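PDB 2APL: DUF1896 domain-containing protein from Porphyromonas gingivalis, which is of unknown function and folds into seven helices without any beta strand, arranged in two groups along an elongated chain. Local coordinates for residues Ala41-Tyr45 / Ala58-Ala62; Arg74-Val79 / Ala99-Leu103; Ser80-Phe86 / Tyr131-Thr135; Leu102-Ile108 / Thr137-Leu141. One frame throughout, in Å; residues are numbered along the deposited sequence.

Interaction 1 of 4, residues Ala41-Tyr45 / Ala58-Ala62; sequences ALTAY and AESMA
A62 sets its methyl group against the turn A41-Y45 in the seam of an antiparallel alpha-hairpin, where helix 31-51 doubles back into helix 55-67. Its CB is 3.3 Å from A41 O and reaches Y45 CB at 3.9 Å, so one small residue meets both ends of the opposing turn. From helix 31-51, A44 adds a second methyl: its CB lies 4.4 Å from A62 CB. At the far end of the contact the flat side chain of Y45 reaches across to the start of 58-62, where its CD1 is 3.5 Å from A58 CB, an approach oblique to the ring. The ring edge lies beside the backbone of the next residue, with CD1 3.6 Å from E59 N and E59 CA close to the ring plane.

The alanines A41, A44, A58 and A62 permit the short spacing, with segment axes 8.2 Å apart at 147° between their chain directions. The register follows: CA of A41 stands 4.7 Å from CA of A62, and CA of Y45 lies 4.8 Å from CA of A58. No hydrogen bond crosses between the segments, so van der Waals contact holds them together; A41 O, beside the A62 methyl, already accepts Y45 N within its own helix. Helix 3-23 packs alongside, F12 touching both Y45 and A62. Y45 CG is placed anti to the backbone N (chi1 176°), which carries the ring over toward A58 and E59, and its phenol end is fixed by a hydrogen bond between Y45 OH and H55 ND1.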
loop_
_atom_site.group_PDB
_atom_site.type_symbol
_atom_site.label_atom_id
_atom_site.label_comp_id
_atom_site.label_asym_id
_atom_site.label_seq_id
_atom_site.Cartn_x
_atom_site.Cartn_y
_atom_site.Cartn_z
ATOM N N ALA A 41 1.102 -10.349 -14.052
ATOM C CA ALA A 41 0.518 -9.299 -14.879
ATOM C C ALA A 41 0.814 -9.527 -16.380
ATOM O O ALA A 41 -0.071 -9.409 -17.237
ATOM C CB ALA A 41 1.045 -7.898 -14.451
ATOM N N LEU A 42 2.059 -9.860 -16.686
ATOM C CA LEU A 42 2.409 -10.265 -18.038
ATOM C C LEU A 42 1.575 -11.401 -18.633
ATOM O O LEU A 42 1.102 -11.284 -19.761
ATOM C CB LEU A 42 3.897 -10.552 -18.180
ATOM C CG LEU A 42 4.266 -10.950 -19.615
ATOM C CD1 LEU A 42 4.360 -9.744 -20.550
ATOM C CD2 LEU A 42 5.552 -11.770 -19.575
ATOM N N THR A 43 1.390 -12.489 -17.898
ATOM C CA THR A 43 0.512 -13.571 -18.321
ATOM C C THR A 43 -0.899 -13.082 -18.608
ATOM O O THR A 43 -1.522 -13.547 -19.589
ATOM C CB THR A 43 0.476 -14.706 -17.220
ATOM O OG1 THR A 43 1.816 -15.183 -17.050
ATOM C CG2 THR A 43 -0.456 -15.867 -17.574
ATOM N N ALA A 44 -1.437 -12.212 -17.737
ATOM C CA ALA A 44 -2.775 -11.643 -17.950
ATOM C C ALA A 44 -2.828 -10.827 -19.264
ATOM O O ALA A 44 -3.792 -10.919 -20.035
ATOM C CB ALA A 44 -3.202 -10.765 -16.761
ATOM N N TYR A 45 -1.800 -10.035 -19.479
ATOM C CA TYR A 45 -1.653 -9.250 -20.707
ATOM C C TYR A 45 -1.586 -10.149 -21.966
ATOM O O TYR A 45 -2.369 -9.993 -22.908
ATOM C CB TYR A 45 -0.412 -8.353 -20.629
ATOM C CG TYR A 45 -0.167 -7.583 -21.924
ATOM C CD1 TYR A 45 -0.734 -6.339 -22.133
ATOM C CD2 TYR A 45 0.579 -8.133 -22.939
ATOM C CE1 TYR A 45 -0.563 -5.674 -23.380
ATOM C CE2 TYR A 45 0.742 -7.488 -24.170
ATOM C CZ TYR A 45 0.181 -6.249 -24.359
ATOM O OH TYR A 45 0.382 -5.572 -25.552
ATOM N N ALA A 58 -5.787 -4.950 -22.696
ATOM C CA ALA A 58 -4.950 -5.981 -22.087
ATOM C C ALA A 58 -4.083 -5.357 -20.952
ATOM O O ALA A 58 -3.952 -5.925 -19.845
ATOM C CB ALA A 58 -4.051 -6.704 -23.184
ATOM N N GLU A 59 -3.526 -4.171 -21.226
ATOM C CA GLU A 59 -2.712 -3.473 -20.256
ATOM C C GLU A 59 -3.502 -3.049 -19.013
ATOM O O GLU A 59 -2.979 -3.085 -17.887
ATOM C CB GLU A 59 -2.059 -2.252 -20.899
ATOM C CG GLU A 59 -0.595 -2.189 -20.543
ATOM C CD GLU A 59 0.248 -1.254 -21.422
ATOM O OE1 GLU A 59 -0.156 -0.068 -21.592
ATOM O OE2 GLU A 59 1.329 -1.715 -21.892
ATOM N N SER A 60 -4.731 -2.616 -19.247
ATOM C CA SER A 60 -5.644 -2.186 -18.193
ATOM C C SER A 60 -5.968 -3.357 -17.269
ATOM O O SER A 60 -5.822 -3.267 -16.056
ATOM C CB SER A 60 -6.924 -1.650 -18.829
ATOM O OG SER A 60 -7.844 -1.201 -17.846
HETATM N N MSE A 61 -6.385 -4.474 -17.844
HETATM C CA MSE A 61 -6.693 -5.603 -16.988
HETATM C C MSE A 61 -5.436 -6.237 -16.333
HETATM O O MSE A 61 -5.520 -6.710 -15.222
HETATM C CB MSE A 61 -7.609 -6.614 -17.702
HETATM C CG MSE A 61 -6.900 -7.543 -18.640
HETATM SE SE MSE A 61 -8.288 -8.635 -19.626
HETATM C CE MSE A 61 -8.896 -7.215 -20.962
ATOM N N ALA A 62 -4.297 -6.252 -17.022
ATOM C CA ALA A 62 -3.007 -6.632 -16.411
ATOM C C ALA A 62 -2.591 -5.729 -15.213
ATOM O O ALA A 62 -2.013 -6.212 -14.230
ATOM C CB ALA A 62 -1.913 -6.637 -17.437
#

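Interaction 2 of 4, residues Arg74-Val79 / Ala99-Leu103; sequences RYDTLV and APILL
A steep helix-helix crossing brings L78 and R74, at the start of helix 74-85, against A99 and L103 of helix 94-103. A99 is the small residue at the centre: its CB lies 4.0 Å from L78 CB and 3.6 Å from V79 CG2, while Y75 CE1 approaches the same methyl obliquely at 3.8 Å. P100 stands alongside Y75, its CD at the ring edge and near the ring plane. V79 CG2 also lies over one face of that ring, so A99 packs into a corner formed by Y75, L78 and V79.

This crossing, with 118° between the chain directions and 9.2 Å between the segment axes, belongs to the all-helical cluster completed by helices 106-112 and 126-143. Helix 94-103 is kinked here, P100 having no N-H to give to the turn before. One turn on from A99, L103 CD1 touches R74 CB at 3.5 Å and L78 CD1 at 3.9 Å. The arginine chain bends at chi3 (-59°), bringing its guanidinium back over the leucine: L103 CD1 sits 3.8 Å above the guanidinium plane, over its centre. F112 of helix 106-112 touches both R74 and L78.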
loop_
_atom_site.group_PDB
_atom_site.type_symbol
_atom_site.label_atom_id
_atom_site.label_comp_id
_atom_site.label_asym_id
_atom_site.label_seq_id
_atom_site.Cartn_x
_atom_site.Cartn_y
_atom_site.Cartn_z
ATOM N N ARG A 74 -1.677 0.294 4.886
ATOM C CA ARG A 74 -1.443 0.709 6.309
ATOM C C ARG A 74 -0.526 1.920 6.412
ATOM O O ARG A 74 -0.823 2.831 7.157
ATOM C CB ARG A 74 -0.923 -0.453 7.147
ATOM C CG ARG A 74 -1.961 -1.615 7.181
ATOM C CD ARG A 74 -1.456 -2.812 7.979
ATOM N NE ARG A 74 -0.208 -3.303 7.386
ATOM C CZ ARG A 74 0.689 -4.073 8.010
ATOM N NH1 ARG A 74 0.483 -4.501 9.279
ATOM N NH2 ARG A 74 1.799 -4.412 7.369
ATOM N N TYR A 75 0.573 1.912 5.645
ATOM C CA TYR A 75 1.489 3.051 5.597
ATOM C C TYR A 75 0.778 4.351 5.264
ATOM O O TYR A 75 0.888 5.311 6.036
ATOM C CB TYR A 75 2.643 2.796 4.654
ATOM C CG TYR A 75 3.482 4.031 4.370
ATOM C CD1 TYR A 75 4.525 4.396 5.231
ATOM C CD2 TYR A 75 3.204 4.862 3.264
ATOM C CE1 TYR A 75 5.284 5.573 5.003
ATOM C CE2 TYR A 75 3.976 6.023 3.004
ATOM C CZ TYR A 75 5.011 6.345 3.864
ATOM O OH TYR A 75 5.761 7.456 3.642
ATOM N N ASP A 76 0.034 4.373 4.154
ATOM C CA ASP A 76 -0.736 5.551 3.753
ATOM C C ASP A 76 -1.746 5.989 4.828
ATOM O O ASP A 76 -1.966 7.188 5.032
ATOM C CB ASP A 76 -1.495 5.292 2.423
ATOM C CG ASP A 76 -0.574 5.312 1.171
ATOM O OD1 ASP A 76 0.644 5.607 1.284
ATOM O OD2 ASP A 76 -1.091 5.016 0.048
ATOM N N THR A 77 -2.397 5.019 5.478
ATOM C CA THR A 77 -3.406 5.308 6.498
ATOM C C THR A 77 -2.756 6.037 7.725
ATOM O O THR A 77 -3.287 7.050 8.239
ATOM C CB THR A 77 -4.113 4.006 6.956
ATOM O OG1 THR A 77 -4.791 3.440 5.853
ATOM C CG2 THR A 77 -5.187 4.289 8.063
ATOM N N LEU A 78 -1.584 5.548 8.139
ATOM C CA LEU A 78 -0.853 6.181 9.262
ATOM C C LEU A 78 -0.405 7.593 8.890
ATOM O O LEU A 78 -0.552 8.519 9.695
ATOM C CB LEU A 78 0.359 5.320 9.654
ATOM C CG LEU A 78 -0.040 4.012 10.333
ATOM C CD1 LEU A 78 1.162 3.082 10.367
ATOM C CD2 LEU A 78 -0.573 4.254 11.757
ATOM N N VAL A 79 0.107 7.749 7.669
ATOM C CA VAL A 79 0.572 9.072 7.187
ATOM C C VAL A 79 -0.582 10.071 7.220
ATOM O O VAL A 79 -0.438 11.179 7.695
ATOM C CB VAL A 79 1.213 8.971 5.764
ATOM C CG1 VAL A 79 1.332 10.314 5.121
ATOM C CG2 VAL A 79 2.581 8.315 5.847
ATOM N N ALA A 99 5.658 7.001 10.250
ATOM C CA ALA A 99 4.702 5.985 9.826
ATOM C C ALA A 99 5.339 4.579 9.741
ATOM O O ALA A 99 4.752 3.636 10.228
ATOM C CB ALA A 99 4.063 6.374 8.470
ATOM N N PRO A 100 6.539 4.441 9.101
ATOM C CA PRO A 100 7.178 3.104 9.044
ATOM C C PRO A 100 7.500 2.511 10.417
ATOM O O PRO A 100 7.425 1.304 10.582
ATOM C CB PRO A 100 8.500 3.341 8.263
ATOM C CG PRO A 100 8.321 4.644 7.590
ATOM C CD PRO A 100 7.344 5.463 8.404
ATOM N N ILE A 101 7.830 3.353 11.391
ATOM C CA ILE A 101 8.141 2.894 12.750
ATOM C C ILE A 101 6.891 2.496 13.501
ATOM O O ILE A 101 6.875 1.472 14.193
ATOM C CB ILE A 101 8.886 4.003 13.575
ATOM C CG1 ILE A 101 10.232 4.348 12.959
ATOM C CG2 ILE A 101 9.195 3.516 14.969
ATOM C CD1 ILE A 101 10.188 4.758 11.559
ATOM N N LEU A 102 5.860 3.316 13.387
ATOM C CA LEU A 102 4.532 2.991 13.937
ATOM C C LEU A 102 3.992 1.699 13.350
ATOM O O LEU A 102 3.365 0.911 14.067
ATOM C CB LEU A 102 3.540 4.117 13.689
ATOM C CG LEU A 102 3.733 5.355 14.556
ATOM C CD1 LEU A 102 2.880 6.466 14.044
ATOM C CD2 LEU A 102 3.369 5.013 16.060
ATOM N N LEU A 103 4.245 1.467 12.048
ATOM C CA LEU A 103 3.836 0.200 11.410
ATOM C C LEU A 103 4.439 -1.043 12.102
ATOM O O LEU A 103 3.816 -2.101 12.114
ATOM C CB LEU A 103 4.150 0.202 9.898
ATOM C CG LEU A 103 3.276 -0.696 9.019
ATOM C CD1 LEU A 103 1.803 -0.613 9.370
ATOM C CD2 LEU A 103 3.562 -0.345 7.492
#

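Interaction 3 of 4, residues Ser80-Phe86 / Tyr131-Thr135; sequences SVLEREF and YTELT
The end of helix 74-85 (80-85) and the 131-135 turn of helix 126-143 cross at 74°, their segment axes 10.3 Å apart, with V81 and T135 nearest by CA and Y131 spanning the gap as a long side chain. F86 is the first residue past the end of its helix. The Y131 ring lies flat against V81, whose CG2 makes a CH-pi contact over one face, 3.8 Å from the ring centroid. Its phenol end comes to E85: Y131 OH donates to E85 OE2 at 2.5 Å, a bond so short that its exact length is doubtful. OE2 lies near the ring plane, but the carboxylate as a whole is turned 86° against it; a bend in the glutamate at chi2 (-57°) brings the carboxylate there. R84 runs across the tyrosine at about a right angle, with NH1 3.9 Å from Y131 CE1.

Next along the helix, V81 CG1 meets T135 OG1 at 3.5 Å. That hydroxyl donates to Y131 O at 2.7 Å, which also accepts T135 N from the opposite face of its carbonyl plane. F86 CZ lies 3.5 Å from T135 O. Y131, seated among S80, V81, R84 and E85, is a single knob in a four-residue hole, a local knob-into-hole fit between two steeply crossed helices of an all-helical cluster.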
loop_
_atom_site.group_PDB
_atom_site.type_symbol
_atom_site.label_atom_id
_atom_site.label_comp_id
_atom_site.label_asym_id
_atom_site.label_seq_id
_atom_site.Cartn_x
_atom_site.Cartn_y
_atom_site.Cartn_z
ATOM N N SER A 80 -1.738 9.651 6.715
ATOM C CA SER A 80 -2.943 10.488 6.690
ATOM C C SER A 80 -3.461 10.847 8.102
ATOM O O SER A 80 -3.785 12.014 8.389
ATOM C CB SER A 80 -4.039 9.786 5.863
ATOM O OG SER A 80 -5.281 10.475 5.968
ATOM N N VAL A 81 -3.540 9.855 8.975
ATOM C CA VAL A 81 -3.905 10.108 10.363
ATOM C C VAL A 81 -2.986 11.156 10.951
ATOM O O VAL A 81 -3.462 12.126 11.559
ATOM C CB VAL A 81 -3.942 8.850 11.245
ATOM C CG1 VAL A 81 -4.006 9.233 12.772
ATOM C CG2 VAL A 81 -5.120 8.036 10.900
ATOM N N LEU A 82 -1.682 10.957 10.788
ATOM C CA LEU A 82 -0.655 11.911 11.308
ATOM C C LEU A 82 -0.728 13.308 10.715
ATOM O O LEU A 82 -0.575 14.306 11.465
ATOM C CB LEU A 82 0.782 11.335 11.203
ATOM C CG LEU A 82 1.120 10.048 12.025
ATOM C CD1 LEU A 82 2.375 9.415 11.421
ATOM C CD2 LEU A 82 1.293 10.339 13.524
ATOM N N GLU A 83 -0.998 13.402 9.403
ATOM C CA GLU A 83 -1.184 14.693 8.742
ATOM C C GLU A 83 -2.497 15.369 9.108
ATOM O O GLU A 83 -2.538 16.593 9.282
ATOM C CB GLU A 83 -1.103 14.546 7.219
ATOM C CG GLU A 83 0.198 13.933 6.721
ATOM C CD GLU A 83 0.326 13.921 5.225
ATOM O OE1 GLU A 83 1.468 14.124 4.765
ATOM O OE2 GLU A 83 -0.694 13.736 4.518
ATOM N N ARG A 84 -3.582 14.604 9.225
ATOM C CA ARG A 84 -4.899 15.214 9.462
ATOM C C ARG A 84 -5.153 15.563 10.915
ATOM O O ARG A 84 -5.827 16.555 11.216
ATOM C CB ARG A 84 -6.022 14.309 8.960
ATOM C CG ARG A 84 -6.246 14.302 7.436
ATOM C CD ARG A 84 -7.275 13.227 7.132
ATOM N NE ARG A 84 -7.905 13.361 5.824
ATOM C CZ ARG A 84 -8.676 12.428 5.260
ATOM N NH1 ARG A 84 -8.920 11.276 5.901
ATOM N NH2 ARG A 84 -9.205 12.645 4.051
ATOM N N GLU A 85 -4.598 14.752 11.809
ATOM C CA GLU A 85 -4.964 14.800 13.205
ATOM C C GLU A 85 -3.838 15.302 14.109
ATOM O O GLU A 85 -4.090 15.712 15.231
ATOM C CB GLU A 85 -5.459 13.407 13.677
ATOM C CG GLU A 85 -6.517 12.743 12.761
ATOM C CD GLU A 85 -7.777 13.585 12.551
ATOM O OE1 GLU A 85 -8.205 14.258 13.494
ATOM O OE2 GLU A 85 -8.343 13.584 11.435
ATOM N N PHE A 86 -2.602 15.241 13.646
ATOM C CA PHE A 86 -1.464 15.566 14.518
ATOM C C PHE A 86 -0.535 16.617 13.883
ATOM O O PHE A 86 0.652 16.705 14.201
ATOM C CB PHE A 86 -0.707 14.281 14.889
ATOM C CG PHE A 86 -1.548 13.308 15.684
ATOM C CD1 PHE A 86 -1.717 13.487 17.056
ATOM C CD2 PHE A 86 -2.201 12.240 15.044
ATOM C CE1 PHE A 86 -2.512 12.662 17.773
ATOM C CE2 PHE A 86 -3.025 11.389 15.780
ATOM C CZ PHE A 86 -3.153 11.583 17.143
ATOM N N TYR A 131 -9.791 4.381 11.552
ATOM C CA TYR A 131 -9.161 5.698 11.608
ATOM C C TYR A 131 -9.227 6.359 12.997
ATOM O O TYR A 131 -8.234 6.970 13.466
ATOM C CB TYR A 131 -9.821 6.596 10.576
ATOM C CG TYR A 131 -9.211 7.965 10.399
ATOM C CD1 TYR A 131 -8.335 8.226 9.347
ATOM C CD2 TYR A 131 -9.547 9.011 11.255
ATOM C CE1 TYR A 131 -7.782 9.503 9.163
ATOM C CE2 TYR A 131 -9.003 10.261 11.101
ATOM C CZ TYR A 131 -8.138 10.515 10.050
ATOM O OH TYR A 131 -7.612 11.780 9.901
ATOM N N THR A 132 -10.413 6.266 13.614
ATOM C CA THR A 132 -10.634 6.795 14.934
ATOM C C THR A 132 -9.799 5.993 15.912
ATOM O O THR A 132 -9.184 6.558 16.832
ATOM C CB THR A 132 -12.130 6.695 15.288
ATOM O OG1 THR A 132 -12.860 7.504 14.356
ATOM C CG2 THR A 132 -12.415 7.125 16.729
ATOM N N GLU A 133 -9.728 4.674 15.697
ATOM C CA GLU A 133 -9.027 3.856 16.683
ATOM C C GLU A 133 -7.526 4.179 16.610
ATOM O O GLU A 133 -6.854 4.279 17.646
ATOM C CB GLU A 133 -9.346 2.376 16.472
ATOM C CG GLU A 133 -8.891 1.482 17.541
ATOM C CD GLU A 133 -9.519 0.088 17.484
ATOM O OE1 GLU A 133 -10.239 -0.274 16.502
ATOM O OE2 GLU A 133 -9.306 -0.652 18.475
ATOM N N LEU A 134 -6.995 4.302 15.390
ATOM C CA LEU A 134 -5.576 4.691 15.199
ATOM C C LEU A 134 -5.228 6.070 15.803
ATOM O O LEU A 134 -4.175 6.236 16.448
ATOM C CB LEU A 134 -5.208 4.666 13.703
ATOM C CG LEU A 134 -5.121 3.276 13.043
ATOM C CD1 LEU A 134 -5.062 3.490 11.468
ATOM C CD2 LEU A 134 -3.954 2.391 13.572
ATOM N N THR A 135 -6.118 7.046 15.604
ATOM C CA THR A 135 -5.971 8.382 16.183
ATOM C C THR A 135 -5.855 8.284 17.723
ATOM O O THR A 135 -4.904 8.829 18.323
ATOM C CB THR A 135 -7.138 9.305 15.725
ATOM O OG1 THR A 135 -7.202 9.335 14.274
ATOM C CG2 THR A 135 -6.985 10.727 16.290
#

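Interaction 4 of 4, residues Leu102-Ile108 / Thr137-Leu141; sequences LLKNKAI and TIVLL
L102 and L141 meet in the tight part of this contact, where the corner between helices 94-103 and 106-112 packs on helix 126-143 within the all-helical cluster. The two leucines slide past each other in opposite directions, L102 CD2 lying 3.7 Å from L141 CD1. I108 comes in from the other side of the corner: its CD1 touches T137 CG2 at 3.7 Å and I138 CG1 at 3.9 Å, and these branched ends cross at a slant. All of this is buried except T137, which is partly exposed. L82 of helix 74-85 also touches I138.

The packing slackens toward solvent. A107, an exposed residue, offers only its CB, 4.1 Å from T137 CG2, and N105 ND2 lies likewise 4.1 Å from L141 CD2. T137 turns its methyl to this interface, CG2 being anti to the backbone N, while its OG1 is hydrogen-bonded to E133 O within its own helix. N105 belongs to the looser side by its amide nitrogen, yet N105 is the N-cap residue of helix 106-112, and its side-chain oxygen takes the capping bond. I108 N donates to N105 OD1 at 2.9 Å, meeting a lone pair in the carbonyl plane with an N-H...O angle of 158°.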
loop_
_atom_site.group_PDB
_atom_site.type_symbol
_atom_site.label_atom_id
_atom_site.label_comp_id
_atom_site.label_asym_id
_atom_site.label_seq_id
_atom_site.Cartn_x
_atom_site.Cartn_y
_atom_site.Cartn_z
ATOM N N LEU A 102 5.860 3.316 13.387
ATOM C CA LEU A 102 4.532 2.991 13.937
ATOM C C LEU A 102 3.992 1.699 13.350
ATOM O O LEU A 102 3.365 0.911 14.067
ATOM C CB LEU A 102 3.540 4.117 13.689
ATOM C CG LEU A 102 3.733 5.355 14.556
ATOM C CD1 LEU A 102 2.880 6.466 14.044
ATOM C CD2 LEU A 102 3.369 5.013 16.060
ATOM N N LEU A 103 4.245 1.467 12.048
ATOM C CA LEU A 103 3.836 0.200 11.410
ATOM C C LEU A 103 4.439 -1.043 12.102
ATOM O O LEU A 103 3.816 -2.101 12.114
ATOM C CB LEU A 103 4.150 0.202 9.898
ATOM C CG LEU A 103 3.276 -0.696 9.019
ATOM C CD1 LEU A 103 1.803 -0.613 9.370
ATOM C CD2 LEU A 103 3.562 -0.345 7.492
ATOM N N LYS A 104 5.588 -0.875 12.766
ATOM C CA LYS A 104 6.205 -1.935 13.539
ATOM C C LYS A 104 5.838 -1.936 15.032
ATOM O O LYS A 104 6.288 -2.783 15.773
ATOM C CB LYS A 104 7.729 -1.850 13.395
ATOM C CG LYS A 104 8.241 -2.022 11.942
ATOM C CD LYS A 104 9.682 -1.429 11.799
ATOM C CE LYS A 104 10.625 -1.715 13.036
ATOM N NZ LYS A 104 10.901 -0.608 14.061
ATOM N N ASN A 105 4.995 -0.995 15.463
ATOM C CA ASN A 105 4.675 -0.848 16.861
ATOM C C ASN A 105 3.580 -1.856 17.212
ATOM O O ASN A 105 2.557 -1.975 16.467
ATOM C CB ASN A 105 4.226 0.609 17.086
ATOM C CG ASN A 105 3.696 0.842 18.459
ATOM O OD1 ASN A 105 2.513 0.652 18.704
ATOM N ND2 ASN A 105 4.564 1.249 19.374
ATOM N N LYS A 106 3.767 -2.583 18.299
ATOM C CA LYS A 106 2.757 -3.605 18.687
ATOM C C LYS A 106 1.365 -3.011 18.982
ATOM O O LYS A 106 0.350 -3.576 18.564
ATOM C CB LYS A 106 3.223 -4.445 19.861
ATOM C CG LYS A 106 4.421 -5.373 19.539
ATOM C CD LYS A 106 4.038 -6.805 19.042
ATOM C CE LYS A 106 3.947 -6.914 17.486
ATOM N NZ LYS A 106 2.740 -7.739 16.986
ATOM N N ALA A 107 1.306 -1.854 19.648
ATOM C CA ALA A 107 0.011 -1.216 19.835
ATOM C C ALA A 107 -0.711 -0.936 18.507
ATOM O O ALA A 107 -1.910 -1.260 18.380
ATOM C CB ALA A 107 0.130 0.068 20.637
ATOM N N ILE A 108 0.015 -0.326 17.543
ATOM C CA ILE A 108 -0.559 0.008 16.207
ATOM C C ILE A 108 -0.935 -1.281 15.417
ATOM O O ILE A 108 -2.052 -1.402 14.876
ATOM C CB ILE A 108 0.416 0.913 15.417
ATOM C CG1 ILE A 108 0.577 2.287 16.112
ATOM C CG2 ILE A 108 -0.019 1.043 13.896
ATOM C CD1 ILE A 108 -0.611 3.322 15.941
ATOM N N THR A 137 -5.039 5.669 19.595
ATOM C CA THR A 137 -3.797 5.005 19.924
ATOM C C THR A 137 -2.593 5.965 19.909
ATOM O O THR A 137 -1.769 5.973 20.835
ATOM C CB THR A 137 -3.556 3.812 18.950
ATOM O OG1 THR A 137 -4.651 2.863 19.099
ATOM C CG2 THR A 137 -2.210 3.127 19.225
ATOM N N ILE A 138 -2.467 6.738 18.850
ATOM C CA ILE A 138 -1.394 7.738 18.787
ATOM C C ILE A 138 -1.496 8.793 19.891
ATOM O O ILE A 138 -0.482 9.147 20.525
ATOM C CB ILE A 138 -1.283 8.358 17.355
ATOM C CG1 ILE A 138 -0.886 7.229 16.381
ATOM C CG2 ILE A 138 -0.224 9.513 17.279
ATOM C CD1 ILE A 138 -1.179 7.604 14.840
ATOM N N VAL A 139 -2.708 9.268 20.169
ATOM C CA VAL A 139 -2.904 10.124 21.361
ATOM C C VAL A 139 -2.333 9.444 22.618
ATOM O O VAL A 139 -1.666 10.085 23.420
ATOM C CB VAL A 139 -4.401 10.519 21.560
ATOM C CG1 VAL A 139 -4.625 11.183 22.920
ATOM C CG2 VAL A 139 -4.837 11.454 20.437
ATOM N N LEU A 140 -2.578 8.142 22.771
ATOM C CA LEU A 140 -2.164 7.482 23.988
ATOM C C LEU A 140 -0.655 7.375 23.994
ATOM O O LEU A 140 -0.052 7.524 25.066
ATOM C CB LEU A 140 -2.776 6.078 24.140
ATOM C CG LEU A 140 -4.247 6.152 24.575
ATOM C CD1 LEU A 140 -4.879 4.737 24.650
ATOM C CD2 LEU A 140 -4.436 6.907 25.869
ATOM N N LEU A 141 -0.082 7.051 22.830
ATOM C CA LEU A 141 1.385 6.922 22.673
ATOM C C LEU A 141 2.075 8.222 23.060
ATOM O O LEU A 141 3.030 8.215 23.847
ATOM C CB LEU A 141 1.763 6.494 21.235
ATOM C CG LEU A 141 1.638 4.987 20.893
ATOM C CD1 LEU A 141 1.668 4.774 19.339
ATOM C CD2 LEU A 141 2.728 4.144 21.621
#

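How the interactions relate
Interactions 2, 3 and 4 form one continuous helical cluster, their centres only 10 to 11 Å apart, whereas interaction 1 lies across the chain's centre, with its centre 30 to 38 Å from theirs. Interaction 1 closes first along the chain, joining neighbours 31-51 and 55-67. Helix 74-85 then serves interactions 2 and 3, helix 94-103 serves 2 and 4, and helix 126-143 serves 3 and 4. L102 and L103 are shared by 2 and 4, and I138 packs on V81, L82 and F86 between 3 and 4. The segments of 2 and 3, and of 3 and 4, alternate in sequence, so this cluster is interlocked, while the hairpin stands apart as a local unit.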